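Local coordinates for hypothetical Thioesterase Protein SP_1851 (Streptococcus pneumoniae serotype 4, PDB 4XY5), which probably hydrolyses the thioester bond of acyl-CoA substrates, as a member of the PaaI-like group of hotdog-fold thioesterases, at residues T52-I57 and N115-T120; G92-V95 and T101-M104. The protein carries 1 engineered substitution. All blocks are in the same frame, centred on the assembly; numbering follows the deposited sequence.

Contact 1: T52-I57 and N115-T120. Engineered in segment 52-57: Ala55 (natural residue Asp).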
loop_
_atom_site.group_PDB
_atom_site.type_symbol
_atom_site.label_atom_id
_atom_site.label_comp_id
_atom_site.label_asym_id
_atom_site.label_seq_id
_atom_site.Cartn_x
_atom_site.Cartn_y
_atom_site.Cartn_z
ATOM N N THR A 52 -10.649 5.447 -8.934
ATOM C CA THR A 52 -10.580 6.672 -9.701
ATOM C C THR A 52 -11.377 7.790 -9.010
ATOM O O THR A 52 -10.949 8.943 -9.003
ATOM C CB THR A 52 -11.078 6.445 -11.155
ATOM O OG1 THR A 52 -10.184 5.525 -11.815
ATOM C CG2 THR A 52 -11.116 7.763 -11.946
ATOM N N LEU A 53 -12.518 7.448 -8.423
ATOM C CA LEU A 53 -13.245 8.428 -7.609
ATOM C C LEU A 53 -12.312 9.000 -6.537
ATOM O O LEU A 53 -12.227 10.216 -6.366
ATOM C CB LEU A 53 -14.481 7.805 -6.958
ATOM C CG LEU A 53 -15.590 7.250 -7.858
ATOM C CD1 LEU A 53 -16.746 6.723 -7.018
ATOM C CD2 LEU A 53 -16.109 8.310 -8.846
ATOM N N CYS A 54 -11.580 8.127 -5.849
ATOM C CA CYS A 54 -10.694 8.578 -4.773
ATOM C C CYS A 54 -9.533 9.431 -5.290
ATOM O O CYS A 54 -9.168 10.444 -4.676
ATOM C CB CYS A 54 -10.129 7.387 -3.992
ATOM S SG CYS A 54 -11.372 6.489 -3.081
ATOM N N ALA A 55 -8.943 9.018 -6.410
ATOM C CA ALA A 55 -7.780 9.728 -6.946
ATOM C C ALA A 55 -8.136 11.122 -7.431
ATOM O O ALA A 55 -7.370 12.075 -7.249
ATOM C CB ALA A 55 -7.139 8.935 -8.077
ATOM N N GLN A 56 -9.289 11.241 -8.076
ATOM C CA GLN A 56 -9.750 12.549 -8.513
ATOM C C GLN A 56 -9.966 13.475 -7.308
ATOM O O GLN A 56 -9.518 14.631 -7.296
ATOM C CB GLN A 56 -11.027 12.398 -9.325
ATOM C CG GLN A 56 -11.567 13.701 -9.896
ATOM C CD GLN A 56 -10.685 14.286 -10.986
ATOM O OE1 GLN A 56 -9.653 13.718 -11.355
ATOM N NE2 GLN A 56 -11.089 15.438 -11.505
ATOM N N ILE A 57 -10.598 12.950 -6.265
ATOM C CA ILE A 57 -10.851 13.764 -5.077
ATOM C C ILE A 57 -9.527 14.104 -4.379
ATOM O O ILE A 57 -9.359 15.205 -3.862
ATOM C CB ILE A 57 -11.863 13.069 -4.110
ATOM C CG1 ILE A 57 -13.296 13.505 -4.449
ATOM C CG2 ILE A 57 -11.603 13.448 -2.648
ATOM C CD1 ILE A 57 -13.709 13.284 -5.914
ATOM N N ASN A 115 -19.537 2.175 5.004
ATOM C CA ASN A 115 -18.207 2.341 4.413
ATOM C C ASN A 115 -17.982 1.456 3.192
ATOM O O ASN A 115 -18.081 0.238 3.286
ATOM C CB ASN A 115 -17.124 2.042 5.458
ATOM C CG ASN A 115 -17.063 3.088 6.547
ATOM O OD1 ASN A 115 -17.399 4.250 6.331
ATOM N ND2 ASN A 115 -16.630 2.676 7.730
ATOM N N VAL A 116 -17.655 2.062 2.050
ATOM C CA VAL A 116 -17.404 1.296 0.827
ATOM C C VAL A 116 -15.906 1.016 0.596
ATOM O O VAL A 116 -15.504 -0.135 0.357
ATOM C CB VAL A 116 -18.001 2.030 -0.390
ATOM C CG1 VAL A 116 -17.699 1.281 -1.684
ATOM C CG2 VAL A 116 -19.500 2.167 -0.209
ATOM N N CYS A 117 -15.076 2.051 0.664
ATOM C CA CYS A 117 -13.633 1.848 0.509
ATOM C C CYS A 117 -12.877 3.027 1.122
ATOM O O CYS A 117 -13.469 4.072 1.371
ATOM C CB CYS A 117 -13.259 1.657 -0.967
ATOM S SG CYS A 117 -13.552 3.115 -2.007
ATOM N N LYS A 118 -11.586 2.831 1.399
ATOM C CA LYS A 118 -10.737 3.847 2.022
ATOM C C LYS A 118 -9.400 3.822 1.308
ATOM O O LYS A 118 -8.876 2.752 1.029
ATOM C CB LYS A 118 -10.531 3.578 3.524
ATOM C CG LYS A 118 -11.782 3.187 4.289
ATOM C CD LYS A 118 -12.798 4.302 4.284
ATOM C CE LYS A 118 -14.174 3.783 4.646
ATOM N NZ LYS A 118 -15.241 4.717 4.241
ATOM N N ALA A 119 -8.836 4.985 0.996
ATOM C CA ALA A 119 -7.565 4.992 0.284
ATOM C C ALA A 119 -6.657 6.063 0.840
ATOM O O ALA A 119 -7.127 7.021 1.431
ATOM C CB ALA A 119 -7.785 5.210 -1.210
ATOM N N THR A 120 -5.352 5.889 0.661
ATOM C CA THR A 120 -4.401 6.899 1.083
ATOM C C THR A 120 -3.501 7.195 -0.092
ATOM O O THR A 120 -2.973 6.278 -0.726
ATOM C CB THR A 120 -3.582 6.430 2.304
ATOM O OG1 THR A 120 -4.471 6.266 3.412
ATOM C CG2 THR A 120 -2.514 7.443 2.668
#
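Cys54, on helix 47-64, is the one residue of 52-57 that reaches strand segment 115-120, and it does so at two points. Its SG comes tip to tip with SG of Cys117 at 4.2 Å, well beyond disulfide length, so the two thiols meet as apolar groups. One atom back, Cys54 CB faces the methyl CB of Ala119, also 4.2 Å away. A cysteine of the helix therefore sits over two strand residues that both send their side chains toward it, while Lys118 between them points to the other face of the sheet. The contact is small, 100 Å² in all, and wholly buried.

With SG anti to the carbonyl carbon (chi1 -66°), the CB-SG bond of Cys54 is aimed toward the Cys117 sulfur. Val116 and Cys117 both face Ile108, a classic beta bulge, so the bulge falls on the very residue whose sulfur meets the helix. On the far face, Lys118 NZ makes a weak 3.0 Å hydrogen bond to Asn115 OD1 and another bond to Ile108 O.

Ala55, next to Cys54, is an engineered residue in place of Asp; it packs on His46 of the second subunit, and Gln56 OE1 is hydrogen-bonded to that same histidine. This is the central helix of a hotdog fold lying against its antiparallel sheet: Cys54 also touches Ile108 on strand 101-109, while Leu53 and Ile57 lean on strands 87-97 and 27-33.

Contact 2: G92-V95 and T101-M104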
loop_
_atom_site.group_PDB
_atom_site.type_symbol
_atom_site.label_atom_id
_atom_site.label_comp_id
_atom_site.label_asym_id
_atom_site.label_seq_id
_atom_site.Cartn_x
_atom_site.Cartn_y
_atom_site.Cartn_z
ATOM N N GLY A 92 -12.332 13.567 0.906
ATOM C CA GLY A 92 -10.882 13.551 0.958
ATOM C C GLY A 92 -10.370 14.658 1.860
ATOM O O GLY A 92 -10.974 15.740 1.946
ATOM N N GLU A 93 -9.265 14.393 2.537
ATOM C CA GLU A 93 -8.635 15.435 3.325
ATOM C C GLU A 93 -7.132 15.245 3.358
ATOM O O GLU A 93 -6.635 14.125 3.264
ATOM C CB GLU A 93 -9.198 15.458 4.737
ATOM C CG GLU A 93 -8.683 14.354 5.628
ATOM C CD GLU A 93 -9.151 14.505 7.060
ATOM O OE1 GLU A 93 -10.347 14.260 7.319
ATOM O OE2 GLU A 93 -8.328 14.871 7.926
ATOM N N CYS A 94 -6.405 16.350 3.472
ATOM C CA CYS A 94 -4.966 16.279 3.615
ATOM C C CYS A 94 -4.630 16.001 5.063
ATOM O O CYS A 94 -4.914 16.822 5.934
ATOM C CB CYS A 94 -4.303 17.572 3.164
ATOM S SG CYS A 94 -2.511 17.476 3.165
ATOM N N VAL A 95 -4.043 14.844 5.329
ATOM C CA VAL A 95 -3.682 14.503 6.694
ATOM C C VAL A 95 -2.280 14.982 6.998
ATOM O O VAL A 95 -1.934 15.220 8.158
ATOM C CB VAL A 95 -3.786 12.988 6.962
ATOM C CG1 VAL A 95 -5.208 12.535 6.777
ATOM C CG2 VAL A 95 -2.861 12.229 6.055
ATOM N N THR A 101 5.919 16.673 -0.434
ATOM C CA THR A 101 4.877 15.661 -0.545
ATOM C C THR A 101 3.693 15.962 0.360
ATOM O O THR A 101 3.831 16.599 1.405
ATOM C CB THR A 101 5.409 14.251 -0.183
ATOM O OG1 THR A 101 6.028 14.297 1.106
ATOM C CG2 THR A 101 6.427 13.759 -1.204
ATOM N N CYS A 102 2.521 15.492 -0.055
ATOM C CA CYS A 102 1.330 15.545 0.768
ATOM C C CYS A 102 0.741 14.150 0.895
ATOM O O CYS A 102 0.866 13.330 -0.019
ATOM C CB CYS A 102 0.285 16.482 0.174
ATOM S SG CYS A 102 0.658 18.228 0.367
ATOM N N VAL A 103 0.094 13.888 2.021
ATOM C CA VAL A 103 -0.627 12.633 2.188
ATOM C C VAL A 103 -2.119 12.897 2.357
ATOM O O VAL A 103 -2.524 13.624 3.261
ATOM C CB VAL A 103 -0.111 11.836 3.393
ATOM C CG1 VAL A 103 -0.877 10.517 3.506
ATOM C CG2 VAL A 103 1.393 11.590 3.250
ATOM N N MET A 104 -2.923 12.313 1.472
ATOM C CA MET A 104 -4.376 12.506 1.484
ATOM C C MET A 104 -5.071 11.226 1.906
ATOM O O MET A 104 -4.742 10.164 1.385
ATOM C CB MET A 104 -4.906 12.905 0.097
ATOM C CG MET A 104 -4.010 13.810 -0.737
ATOM S SD MET A 104 -3.605 15.299 0.167
ATOM C CE MET A 104 -2.988 16.390 -1.081
#
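Antiparallel strand pairing joins 92-95 to 101-104 in the beta hairpin of strands 87-97 and 101-109, part of the hotdog sheet. Cys94 and Met104 form a non-hydrogen-bonded pair with their CA atoms 4.4 Å apart, and their side chains leave the sheet on the same face, the one lined by helix 47-64. There Met104 packs on Ser58, Val61 and Val62, and Cys94 also reaches Val61.

Within the pair, Met104 bends at its second torsion (chi2 -56°), which folds SD back over Cys94, 3.8 Å from its CB. The cysteine SG lies 3.9 Å from the same Met104 SD, with Cys102 CB a looser neighbour of SG at 4.2 Å. Beneath these side chains the backbones approach through a CA-H...O contact, Met104 CA to Glu93 O at 3.3 Å.

At Val95 the chain turns a corner, yet it stays tied to the neighbouring strand. Its CG2, set between the backbone N and the carbonyl carbon, presses on Val103 O at 3.1 Å and also meets Val103 CG1 at 3.7 Å. Val95 also packs on Lys118, and Val103 on Leu79, of the third subunit. Val103 pairs through its backbone with His96 as well. Between the two segments the backbone bond is Val95 N to Val103 O, 2.8 Å long. It is bent to 145° at the hydrogen but enters almost in line with the carbonyl, C=O...N 165°.

After three strands, 12-14, 19-24 and 27-33, the chain enters helix 47-64, where contact 1 begins, runs through strand 68-78, and then enters the hairpin of strands 87-97 and 101-109. Contact 2 closes that hairpin locally, with five residues between its segments; only afterwards does strand 115-127 return to the helix and close the long loop of contact 1, so the short closure lies within the longer one. Strands 101-109 and 115-127 are sheet neighbours, and there the two contacts touch: Thr120 CG2 lies 3.6 Å from Val103 CG1. From the helix, Ile57 CG2 reaches Gly92 N, also at 3.6 Å. Both contacts border the third subunit.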